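Local coordinates for pullulanase (Bacillus acidopullulyticus, PDB 2WAN), which hydrolyses alpha-1,6-glucosidic linkages in pullulan and related branched polysaccharides, acting as a starch-debranching glycoside hydrolase with an alpha-amylase-type catalytic barrel, at residues A[571-576]-A[590-595]; A[757-762]-A[912-917]; A[320-325]-A[370-375]; A[438-443]-A[455-460]. One frame throughout, in Å; residues are numbered along the deposited sequence.

Contact 1 (A[571-576]-A[590-595]); sequences QYYYRT and NEFATE. With GOL (glycerol), chain C.
Asn-590 begins the contact by laying its CB against Tyr-574, 3.9 Å from CD1 of that ring, whose hydroxyl is bonded to Thr-557. Glu-591 follows with two ties to Arg-575: its carbonyl O accepts from Arg-575 N at 2.9 Å, and its OE2 meets Arg-575 NH1 at 2.8 Å in a salt bridge whose carboxylate and guanidinium planes stand 79° apart. The other carboxylate oxygen, OE1, is taken by Thr-583 and Gly-659. Next, Phe-592 lies opposite Tyr-574 in a single antiparallel beta bridge, a non-hydrogen-bonded pair. Both segments belong to one long excursion between barrel strands 547-552 and 618-621 of the alpha-amylase-type domain, and the bridge pins its two limbs together just ahead of helix 597-614. With chi1 at -165°, the Phe-592 ring swings under the carbonyl of Tyr-573 and lies alongside that tyrosine, CZ 3.9 Å from CD1. Phe-592 O sits 3.3 Å from Arg-575 CZ, over the middle of one guanidinium face. Ala-593, centre of an inverse gamma turn, donates from N to Tyr-573 O at 2.8 Å. Thr-594 OG1 is close to Arg-575 NH2, but at an angle too poor for a bond, and binds Leu-627 O instead. Glu-595, nearly coplanar with the guanidinium, offers OE1 to both NE (2.8 Å) and NH2 (3.1 Å) of Arg-575, while its OE2 accepts from a bound glycerol. A leucine in place of Arg-575 would probably leave the carboxylates of Glu-591 and Glu-595 without their shared positive partner.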
# COMPACT_ATOMS: atom_id res chain seq x y z
N GLN A 571 -3.40 1.03 21.45
CA GLN A 571 -2.50 0.21 20.59
C GLN A 571 -3.11 -0.65 19.50
O GLN A 571 -2.41 -1.01 18.56
CB GLN A 571 -1.57 -0.68 21.42
CG GLN A 571 -0.58 0.07 22.29
CD GLN A 571 0.38 -0.89 22.97
OE1 GLN A 571 0.39 -2.09 22.66
NE2 GLN A 571 1.17 -0.38 23.90
N TYR A 572 -4.39 -1.01 19.63
CA TYR A 572 -4.99 -2.05 18.82
C TYR A 572 -5.05 -1.74 17.32
O TYR A 572 -5.06 -2.66 16.50
CB TYR A 572 -6.39 -2.41 19.33
CG TYR A 572 -7.00 -3.60 18.61
CD1 TYR A 572 -6.62 -4.90 18.93
CD2 TYR A 572 -7.97 -3.42 17.62
CE1 TYR A 572 -7.16 -5.98 18.29
CE2 TYR A 572 -8.52 -4.50 16.96
CZ TYR A 572 -8.12 -5.78 17.30
OH TYR A 572 -8.65 -6.84 16.66
N TYR A 573 -5.11 -0.46 16.96
CA TYR A 573 -5.16 -0.10 15.53
C TYR A 573 -3.79 -0.18 14.85
O TYR A 573 -3.70 -0.01 13.63
CB TYR A 573 -5.80 1.29 15.31
CG TYR A 573 -7.30 1.32 15.50
CD1 TYR A 573 -8.17 0.99 14.44
CD2 TYR A 573 -7.87 1.70 16.72
CE1 TYR A 573 -9.57 1.02 14.60
CE2 TYR A 573 -9.25 1.73 16.90
CZ TYR A 573 -10.10 1.39 15.84
OH TYR A 573 -11.47 1.45 16.01
N TYR A 574 -2.75 -0.47 15.63
CA TYR A 574 -1.35 -0.45 15.14
C TYR A 574 -0.68 -1.82 15.35
O TYR A 574 -1.13 -2.59 16.19
CB TYR A 574 -0.54 0.58 15.92
CG TYR A 574 -1.10 1.97 15.78
CD1 TYR A 574 -0.83 2.73 14.64
CD2 TYR A 574 -1.93 2.51 16.76
CE1 TYR A 574 -1.37 4.01 14.48
CE2 TYR A 574 -2.47 3.80 16.61
CZ TYR A 574 -2.18 4.54 15.47
OH TYR A 574 -2.69 5.81 15.30
N ARG A 575 0.39 -2.09 14.61
CA ARG A 575 1.16 -3.32 14.81
C ARG A 575 2.20 -3.14 15.91
O ARG A 575 2.92 -2.15 15.96
CB ARG A 575 1.79 -3.82 13.49
CG ARG A 575 0.74 -4.16 12.41
CD ARG A 575 1.35 -4.73 11.11
NE ARG A 575 0.26 -5.06 10.20
CZ ARG A 575 0.11 -4.59 8.96
NH1 ARG A 575 1.02 -3.78 8.43
NH2 ARG A 575 -0.95 -4.97 8.25
N THR A 576 2.25 -4.11 16.82
CA THR A 576 3.26 -4.09 17.88
C THR A 576 3.96 -5.45 17.90
O THR A 576 3.40 -6.44 17.43
CB THR A 576 2.64 -3.81 19.27
OG1 THR A 576 1.66 -4.81 19.56
CG2 THR A 576 1.98 -2.42 19.31
N ASN A 590 5.12 4.00 12.89
CA ASN A 590 4.01 3.10 13.18
C ASN A 590 3.46 2.50 11.91
O ASN A 590 3.77 2.97 10.81
CB ASN A 590 2.89 3.85 13.95
CG ASN A 590 2.19 4.92 13.10
OD1 ASN A 590 2.51 6.12 13.20
ND2 ASN A 590 1.23 4.49 12.31
N GLU A 591 2.66 1.45 12.04
CA GLU A 591 1.89 0.91 10.93
C GLU A 591 0.52 0.40 11.38
O GLU A 591 0.36 -0.14 12.47
CB GLU A 591 2.69 -0.17 10.16
CG GLU A 591 3.05 -1.38 11.00
CD GLU A 591 3.95 -2.38 10.27
OE1 GLU A 591 5.02 -2.72 10.83
OE2 GLU A 591 3.58 -2.85 9.17
N PHE A 592 -0.47 0.61 10.52
CA PHE A 592 -1.86 0.28 10.80
C PHE A 592 -2.07 -1.23 10.70
O PHE A 592 -1.63 -1.86 9.72
CB PHE A 592 -2.75 1.03 9.80
CG PHE A 592 -4.22 1.08 10.16
CD1 PHE A 592 -5.10 0.18 9.59
CD2 PHE A 592 -4.70 2.04 11.03
CE1 PHE A 592 -6.47 0.23 9.88
CE2 PHE A 592 -6.08 2.09 11.34
CZ PHE A 592 -6.95 1.19 10.75
N ALA A 593 -2.71 -1.83 11.71
CA ALA A 593 -2.86 -3.29 11.80
C ALA A 593 -4.10 -3.82 11.07
O ALA A 593 -5.13 -4.11 11.68
CB ALA A 593 -2.89 -3.72 13.30
N THR A 594 -4.03 -3.93 9.74
CA THR A 594 -5.16 -4.41 8.94
C THR A 594 -5.53 -5.88 9.20
O THR A 594 -6.62 -6.31 8.81
CB THR A 594 -4.90 -4.24 7.42
OG1 THR A 594 -3.67 -4.89 7.08
CG2 THR A 594 -4.78 -2.77 7.08
N GLU A 595 -4.64 -6.64 9.85
CA GLU A 595 -4.95 -8.01 10.28
C GLU A 595 -5.91 -8.05 11.48
O GLU A 595 -6.38 -9.13 11.88
CB GLU A 595 -3.67 -8.82 10.58
CG GLU A 595 -2.94 -8.45 11.88
CD GLU A 595 -1.92 -7.33 11.73
OE1 GLU A 595 -2.00 -6.53 10.77
OE2 GLU A 595 -1.03 -7.23 12.59
C1 GOL C . 0.43 -8.75 16.28
O1 GOL C . 0.11 -10.12 16.50
C2 GOL C . -0.86 -7.95 16.10
O2 GOL C . -1.61 -8.47 15.01
C3 GOL C . -0.54 -6.49 15.84
O3 GOL C . -0.02 -5.85 16.99
O HOH W 1 3.13 0.19 14.56

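Contact 2 (A[757-762]-A[912-917]); sequences IKMDEL and PAISTL. With GOL (glycerol), chain D.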
# COMPACT_ATOMS: atom_id res chain seq x y z
N ILE A 757 16.30 16.47 -24.01
CA ILE A 757 14.85 16.52 -24.32
C ILE A 757 14.42 15.22 -25.03
O ILE A 757 13.40 14.60 -24.68
CB ILE A 757 14.47 17.76 -25.17
CG1 ILE A 757 14.54 19.04 -24.32
CG2 ILE A 757 13.08 17.57 -25.78
CD1 ILE A 757 14.40 20.32 -25.09
N LYS A 758 15.22 14.79 -26.01
CA LYS A 758 14.91 13.54 -26.70
C LYS A 758 14.88 12.32 -25.78
O LYS A 758 13.99 11.48 -25.91
CB LYS A 758 15.91 13.30 -27.85
CG LYS A 758 15.79 14.32 -28.98
CD LYS A 758 16.80 14.01 -30.07
CE LYS A 758 16.66 14.97 -31.24
NZ LYS A 758 17.74 14.69 -32.24
N MET A 759 15.83 12.24 -24.84
CA MET A 759 15.89 11.13 -23.87
C MET A 759 14.65 11.11 -22.96
O MET A 759 14.09 10.04 -22.71
CB MET A 759 17.15 11.20 -23.03
CG MET A 759 18.43 11.01 -23.84
SD MET A 759 19.86 11.31 -22.74
CE MET A 759 21.17 11.52 -23.99
N ASP A 760 14.25 12.29 -22.50
CA ASP A 760 13.08 12.45 -21.63
C ASP A 760 11.83 11.97 -22.40
O ASP A 760 11.05 11.15 -21.91
CB ASP A 760 12.96 13.94 -21.24
CG ASP A 760 11.85 14.21 -20.21
OD1 ASP A 760 10.70 13.76 -20.40
OD2 ASP A 760 12.15 14.90 -19.20
N GLU A 761 11.66 12.47 -23.63
CA GLU A 761 10.56 12.05 -24.48
C GLU A 761 10.56 10.55 -24.74
O GLU A 761 9.50 9.92 -24.72
CB GLU A 761 10.58 12.81 -25.80
CG GLU A 761 10.15 14.29 -25.62
CD GLU A 761 10.35 15.16 -26.85
OE1 GLU A 761 11.27 14.88 -27.65
OE2 GLU A 761 9.58 16.15 -27.00
N LEU A 762 11.74 9.98 -25.01
CA LEU A 762 11.85 8.52 -25.23
C LEU A 762 11.43 7.68 -24.03
O LEU A 762 10.70 6.70 -24.20
CB LEU A 762 13.28 8.15 -25.67
CG LEU A 762 13.54 6.65 -25.90
CD1 LEU A 762 12.60 6.03 -26.92
CD2 LEU A 762 14.98 6.50 -26.41
N PRO A 912 15.56 7.74 -36.63
CA PRO A 912 16.53 8.73 -36.13
C PRO A 912 17.06 8.47 -34.72
O PRO A 912 16.42 7.76 -33.91
CB PRO A 912 15.74 10.05 -36.14
CG PRO A 912 14.63 9.85 -37.09
CD PRO A 912 14.31 8.37 -37.09
N ALA A 913 18.23 9.03 -34.43
CA ALA A 913 18.86 8.94 -33.12
C ALA A 913 17.91 9.38 -32.00
O ALA A 913 17.11 10.30 -32.19
CB ALA A 913 20.11 9.81 -33.09
N ILE A 914 18.01 8.69 -30.86
CA ILE A 914 17.21 8.97 -29.64
C ILE A 914 15.74 9.29 -29.97
O ILE A 914 15.26 10.40 -29.74
CB ILE A 914 17.81 10.10 -28.76
CG1 ILE A 914 19.35 10.07 -28.82
CG2 ILE A 914 17.32 9.98 -27.31
CD1 ILE A 914 20.00 11.08 -27.89
N SER A 915 15.05 8.31 -30.55
CA SER A 915 13.66 8.53 -30.93
C SER A 915 12.87 7.24 -30.98
O SER A 915 13.41 6.13 -30.83
CB SER A 915 13.60 9.22 -32.30
OG SER A 915 13.87 8.28 -33.33
N THR A 916 11.56 7.41 -31.20
CA THR A 916 10.65 6.28 -31.35
C THR A 916 10.04 6.34 -32.74
O THR A 916 9.56 7.39 -33.19
CB THR A 916 9.53 6.32 -30.27
OG1 THR A 916 10.13 6.23 -28.98
CG2 THR A 916 8.54 5.13 -30.45
N LEU A 917 10.09 5.20 -33.44
CA LEU A 917 9.47 5.06 -34.77
C LEU A 917 8.13 4.37 -34.58
O LEU A 917 8.05 3.41 -33.81
CB LEU A 917 10.36 4.16 -35.67
CG LEU A 917 9.77 3.77 -37.03
CD1 LEU A 917 9.95 4.90 -38.04
CD2 LEU A 917 10.39 2.46 -37.54
C1 GOL D . 11.97 11.98 -28.84
O1 GOL D . 12.77 10.91 -28.38
C2 GOL D . 12.14 12.38 -30.32
O2 GOL D . 13.47 12.23 -30.75
C3 GOL D . 11.67 13.82 -30.53
O3 GOL D . 12.64 14.61 -31.19
O HOH W 2 16.79 12.43 -33.76
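A G1 beta bulge, in which Ile-914 and Ser-915 both face Asn-873, turns the side chain of Ile-914 onto helix 753-769 and so joins the C-terminal all-beta domain to the catalytic barrel. Ile-914 adopts positive phi here, and its chi1 of -34° is well away from a staggered value. Ile-914 CG2, anti to its own backbone N, does most of the touching: it lies 3.6 Å from Lys-758 CB and 3.8 Å from Met-759 CG, with Leu-762 CD2 at a longer distance. The second anchor point is Leu-762, whose CD1 presses on the hydroxyl of Thr-916, 3.2 Å from OG1. No direct hydrogen bond spans the two segments; polar atoms are joined through small molecules. A water accepts from Lys-758 NZ at 2.9 Å and donates to Ala-913 O at 2.7 Å. Nearby, a glycerol, probably from the crystallisation liquor, donates from O2 to Ile-914 O, while its O1 lies 2.8 Å from Lys-758 O. The bend before the strand is fixed from within, Ser-915 OG donating to Pro-912 O at 2.7 Å. Around this joint, helix 753-769 turns its other sides to helices 740-747 and 811-826, through Asp-760 on Trp-741 and Glu-761 on Val-813, and strand 915-920 pairs with strand 868-873, whose Tyr-872 is touched by both Leu-762 and Thr-916.

Contact 3 (A[320-325]-A[370-375]); sequences NVYSKD and SGNLEN
Tyr-322 reaches across to the turn at Asn-372 and Glu-374, and its atoms meet that turn one after another. CB heads toward the turn, and with CG opposite the backbone N (chi1 170°) the ring is carried toward Asn-372 and Glu-374. CD1 only grazes Glu-374 N, but Tyr-322 CE1 lies 3.5 Å from Glu-374 N and 3.3 Å from Asn-372 OD1, which lies at the ring edge and in its plane. Beyond CZ, Tyr-322 OH donates to Asn-372 OD1 at 2.7 Å and passes 3.7 Å from Glu-374 CB. Asn-372 OD1 also accepts from Glu-374 N at 3.1 Å, closing an Asx turn. Its two donors come in from opposite faces of the amide plane, a double grip that fixes the rotation of the amide. This is turn-to-turn packing in a carbohydrate-binding module 48 domain: the bend from strand 319-322 into strand 326-332 meets the one leading from strand 364-370 to strand 377-383. A phenylalanine at Tyr-322 would probably leave Asn-372 OD1 with one donor fewer and its amide less firmly oriented. Strands 326-332 and 364-370 pair with each other, and just before the first begins and just after the second ends, Gly-371 N donates to Asp-325 O at 2.8 Å. Between the Tyr-322 and Gly-371 bonds a water donates to Ser-323 O and to Gly-371 O and accepts from Leu-373 N at 2.9 Å. At the surface, Lys-324 CG lies 3.7 Å from Asn-372 ND2, and a second water accepts from that ND2 and, weakly, from Lys-324 NZ.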
# COMPACT_ATOMS: atom_id res chain seq x y z
N ASN A 320 -21.39 9.26 13.33
CA ASN A 320 -22.67 9.92 13.59
C ASN A 320 -23.59 9.79 12.38
O ASN A 320 -23.13 9.82 11.23
CB ASN A 320 -22.51 11.39 14.03
CG ASN A 320 -21.95 12.28 12.92
OD1 ASN A 320 -20.72 12.45 12.79
ND2 ASN A 320 -22.84 12.85 12.12
N VAL A 321 -24.87 9.60 12.64
CA VAL A 321 -25.86 9.49 11.56
C VAL A 321 -26.88 10.57 11.83
O VAL A 321 -27.66 10.49 12.78
CB VAL A 321 -26.54 8.10 11.53
CG1 VAL A 321 -27.62 8.06 10.42
CG2 VAL A 321 -25.49 7.00 11.30
N TYR A 322 -26.82 11.62 11.00
CA TYR A 322 -27.63 12.83 11.18
C TYR A 322 -29.01 12.77 10.53
O TYR A 322 -29.15 12.35 9.36
CB TYR A 322 -26.87 14.06 10.64
CG TYR A 322 -27.77 15.29 10.58
CD1 TYR A 322 -28.02 16.05 11.73
CD2 TYR A 322 -28.42 15.64 9.40
CE1 TYR A 322 -28.88 17.15 11.68
CE2 TYR A 322 -29.27 16.74 9.34
CZ TYR A 322 -29.49 17.49 10.49
OH TYR A 322 -30.35 18.57 10.43
N SER A 323 -30.02 13.22 11.28
CA SER A 323 -31.33 13.55 10.71
C SER A 323 -31.85 14.83 11.34
O SER A 323 -31.37 15.26 12.39
CB SER A 323 -32.33 12.39 10.89
OG SER A 323 -32.79 12.31 12.23
N LYS A 324 -32.87 15.43 10.73
CA LYS A 324 -33.44 16.63 11.29
C LYS A 324 -33.93 16.42 12.73
O LYS A 324 -33.75 17.29 13.58
CB LYS A 324 -34.55 17.17 10.38
CG LYS A 324 -34.58 18.68 10.25
CD LYS A 324 -35.68 19.14 9.28
CE LYS A 324 -37.08 18.88 9.84
NZ LYS A 324 -37.34 19.63 11.10
N ASP A 325 -34.52 15.25 13.00
CA ASP A 325 -35.14 14.94 14.30
C ASP A 325 -34.21 14.43 15.40
O ASP A 325 -34.53 14.57 16.58
CB ASP A 325 -36.28 13.92 14.12
CG ASP A 325 -37.46 14.48 13.33
OD1 ASP A 325 -37.69 15.71 13.37
OD2 ASP A 325 -38.16 13.69 12.66
N SER A 370 -31.90 13.36 20.72
CA SER A 370 -33.03 14.01 20.06
C SER A 370 -32.74 15.47 19.77
O SER A 370 -32.01 16.15 20.51
CB SER A 370 -34.30 13.87 20.91
OG SER A 370 -34.10 14.44 22.18
N GLY A 371 -33.31 15.96 18.68
CA GLY A 371 -33.09 17.34 18.28
C GLY A 371 -32.24 17.47 17.03
O GLY A 371 -31.74 16.47 16.51
N ASN A 372 -32.10 18.70 16.55
CA ASN A 372 -31.38 18.97 15.32
C ASN A 372 -29.98 19.40 15.68
O ASN A 372 -29.77 20.53 16.14
CB ASN A 372 -32.10 20.07 14.51
CG ASN A 372 -31.53 20.25 13.11
OD1 ASN A 372 -30.39 19.86 12.82
ND2 ASN A 372 -32.31 20.85 12.22
N LEU A 373 -29.01 18.51 15.45
CA LEU A 373 -27.62 18.77 15.83
C LEU A 373 -26.78 19.27 14.65
O LEU A 373 -25.54 19.24 14.70
CB LEU A 373 -26.98 17.52 16.46
CG LEU A 373 -27.30 17.19 17.93
CD1 LEU A 373 -28.75 16.77 18.10
CD2 LEU A 373 -26.38 16.11 18.47
N GLU A 374 -27.42 19.75 13.59
CA GLU A 374 -26.65 20.28 12.46
C GLU A 374 -25.69 21.40 12.91
O GLU A 374 -26.09 22.34 13.60
CB GLU A 374 -27.55 20.77 11.31
CG GLU A 374 -26.77 21.25 10.08
CD GLU A 374 -27.65 21.59 8.89
OE1 GLU A 374 -28.87 21.72 9.07
OE2 GLU A 374 -27.10 21.74 7.78
N ASN A 375 -24.43 21.27 12.48
CA ASN A 375 -23.37 22.24 12.77
C ASN A 375 -22.89 22.26 14.21
O ASN A 375 -22.13 23.15 14.59
CB ASN A 375 -23.75 23.66 12.32
CG ASN A 375 -24.06 23.72 10.84
OD1 ASN A 375 -23.51 22.97 10.04
ND2 ASN A 375 -24.98 24.60 10.47
O HOH W 3 -29.93 15.85 14.76
O HOH W 4 -35.21 21.64 12.93

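Contact 4 (A[438-443]-A[455-460]); sequences AHVRDF and GKYLAF
Phe-443 and Phe-460 make the dense half of this contact, an offset stack with ring centroids 4.3 Å apart and planes only 18° from parallel. The overlap is partial: Phe-443 CD2 lies over the rim of the Phe-460 ring, 3.4 Å from CZ, and Phe-460 CZ in turn over the rim of Phe-443. Chi1 of -169° carries the Phe-443 ring out to this position, while an edge of Phe-460 also faces the CA of Val-440. Beside the stack, Val-440 CG1 fits against the backbone at 3.6 Å from Tyr-457 N, and the CA atoms come nearest where Arg-441 CA stands 3.8 Å from Gly-455 CA. Gly-455 has positive phi, and a side chain there would run close to Arg-441 NH1. The other half is looser and wet. The polar atoms meet across the segments by way of two waters. One donates to Val-440 O at 2.6 Å and to Lys-456 O at 2.9 Å, pairing two carbonyls that could not bond to each other. The second accepts from Arg-441 NH1 and donates to Gly-455 O at 2.8 Å, meeting the guanidinium at its edge and in its plane. That guanidinium is further held by salt bridges to Asp-797 and Asp-503. The whole unit follows the first strand of the catalytic barrel, 435-438: His-439, at the N-cap of the short helix 440-444, accepts weak bonds at ND1 from Arg-441 N and Asp-442 N, and Tyr-457 and Phe-460 rest on Leu-534 and Leu-537 of helix 529-543.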
# COMPACT_ATOMS: atom_id res chain seq x y z
N ALA A 438 -0.87 14.68 -9.52
CA ALA A 438 -0.81 16.12 -9.22
C ALA A 438 -1.13 16.40 -7.76
O ALA A 438 -2.03 15.79 -7.19
CB ALA A 438 -1.79 16.90 -10.14
N HIS A 439 -0.39 17.34 -7.17
CA HIS A 439 -0.67 17.88 -5.83
C HIS A 439 -1.57 19.11 -5.97
O HIS A 439 -1.33 19.95 -6.84
CB HIS A 439 0.68 18.25 -5.21
CG HIS A 439 0.63 18.69 -3.78
ND1 HIS A 439 0.29 19.98 -3.41
CD2 HIS A 439 0.96 18.04 -2.64
CE1 HIS A 439 0.38 20.08 -2.09
NE2 HIS A 439 0.79 18.93 -1.61
N VAL A 440 -2.61 19.22 -5.14
CA VAL A 440 -3.57 20.34 -5.28
C VAL A 440 -2.91 21.72 -5.17
O VAL A 440 -3.29 22.65 -5.92
CB VAL A 440 -4.73 20.21 -4.25
CG1 VAL A 440 -5.68 21.41 -4.33
CG2 VAL A 440 -5.54 18.90 -4.51
N ARG A 441 -1.95 21.88 -4.26
CA ARG A 441 -1.28 23.18 -4.16
C ARG A 441 -0.37 23.40 -5.39
O ARG A 441 -0.47 24.44 -6.06
CB ARG A 441 -0.48 23.30 -2.88
CG ARG A 441 0.11 24.70 -2.69
CD ARG A 441 0.81 24.86 -1.34
NE ARG A 441 1.44 26.19 -1.23
CZ ARG A 441 0.82 27.31 -0.84
NH1 ARG A 441 -0.47 27.30 -0.48
NH2 ARG A 441 1.51 28.46 -0.79
N ASP A 442 0.47 22.42 -5.72
CA ASP A 442 1.43 22.60 -6.84
C ASP A 442 0.74 23.02 -8.12
O ASP A 442 1.26 23.84 -8.90
CB ASP A 442 2.16 21.31 -7.20
CG ASP A 442 3.01 20.75 -6.09
OD1 ASP A 442 3.15 21.36 -5.02
OD2 ASP A 442 3.57 19.66 -6.32
N PHE A 443 -0.43 22.43 -8.38
CA PHE A 443 -1.12 22.60 -9.67
C PHE A 443 -1.34 24.06 -10.06
O PHE A 443 -1.21 24.40 -11.25
CB PHE A 443 -2.46 21.86 -9.61
CG PHE A 443 -3.14 21.73 -10.95
CD1 PHE A 443 -2.53 21.00 -11.97
CD2 PHE A 443 -4.38 22.34 -11.19
CE1 PHE A 443 -3.15 20.87 -13.22
CE2 PHE A 443 -5.02 22.21 -12.43
CZ PHE A 443 -4.39 21.49 -13.45
N GLY A 455 -3.68 27.38 -5.34
CA GLY A 455 -3.37 26.35 -4.35
C GLY A 455 -4.58 25.62 -3.78
O GLY A 455 -4.44 24.87 -2.80
N LYS A 456 -5.75 25.78 -4.41
CA LYS A 456 -7.03 25.31 -3.86
C LYS A 456 -7.76 24.30 -4.75
O LYS A 456 -7.55 24.28 -5.96
CB LYS A 456 -7.96 26.50 -3.62
CG LYS A 456 -7.34 27.60 -2.73
CD LYS A 456 -7.23 27.15 -1.27
CE LYS A 456 -6.77 28.33 -0.38
NZ LYS A 456 -6.60 27.89 1.03
N TYR A 457 -8.63 23.48 -4.15
CA TYR A 457 -9.48 22.58 -4.93
C TYR A 457 -10.16 23.33 -6.07
O TYR A 457 -10.27 22.80 -7.18
CB TYR A 457 -10.59 21.93 -4.08
CG TYR A 457 -10.13 21.11 -2.89
CD1 TYR A 457 -9.27 20.01 -3.04
CD2 TYR A 457 -10.59 21.42 -1.60
CE1 TYR A 457 -8.88 19.25 -1.93
CE2 TYR A 457 -10.20 20.67 -0.49
CZ TYR A 457 -9.34 19.59 -0.67
OH TYR A 457 -8.95 18.85 0.43
N LEU A 458 -10.67 24.53 -5.78
CA LEU A 458 -11.49 25.25 -6.77
C LEU A 458 -10.73 25.66 -8.02
O LEU A 458 -11.36 25.95 -9.05
CB LEU A 458 -12.21 26.48 -6.15
CG LEU A 458 -13.34 26.14 -5.17
CD1 LEU A 458 -14.05 27.43 -4.80
CD2 LEU A 458 -14.34 25.14 -5.76
N ALA A 459 -9.40 25.71 -7.96
CA ALA A 459 -8.62 25.99 -9.18
C ALA A 459 -8.97 25.01 -10.30
O ALA A 459 -8.94 25.38 -11.47
CB ALA A 459 -7.11 25.98 -8.88
N PHE A 460 -9.31 23.76 -9.95
CA PHE A 460 -9.69 22.73 -10.92
C PHE A 460 -11.07 22.93 -11.56
O PHE A 460 -11.47 22.14 -12.42
CB PHE A 460 -9.68 21.34 -10.25
CG PHE A 460 -8.30 20.78 -10.03
CD1 PHE A 460 -7.50 21.20 -8.97
CD2 PHE A 460 -7.81 19.76 -10.86
CE1 PHE A 460 -6.22 20.66 -8.76
CE2 PHE A 460 -6.53 19.22 -10.66
CZ PHE A 460 -5.74 19.65 -9.61
O HOH W 5 -5.15 23.73 -7.42
O HOH W 6 -2.74 25.30 -0.62

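In the fold
The four contacts run from core to surface. Contacts 1, 2 and 4 are mostly buried and all involve the catalytic barrel, 1 and 4 in the connections that follow its strands, 4 including the short helix 440-444, 2 between a barrel helix and the C-terminal beta domain. Contact 3 alone is a surface contact, set in the carbohydrate-binding module, its centre about 33 Å from those of contacts 1 and 4. Chemistry follows place: charge is concentrated in contact 1, apolar packing with solvent-mediated bridges serves contacts 2 and 4, and contact 3 relies on direct hydrogen bonds and water between turns. None touch; the closest, contacts 1 and 3, are about 13 Å apart at nearest atoms.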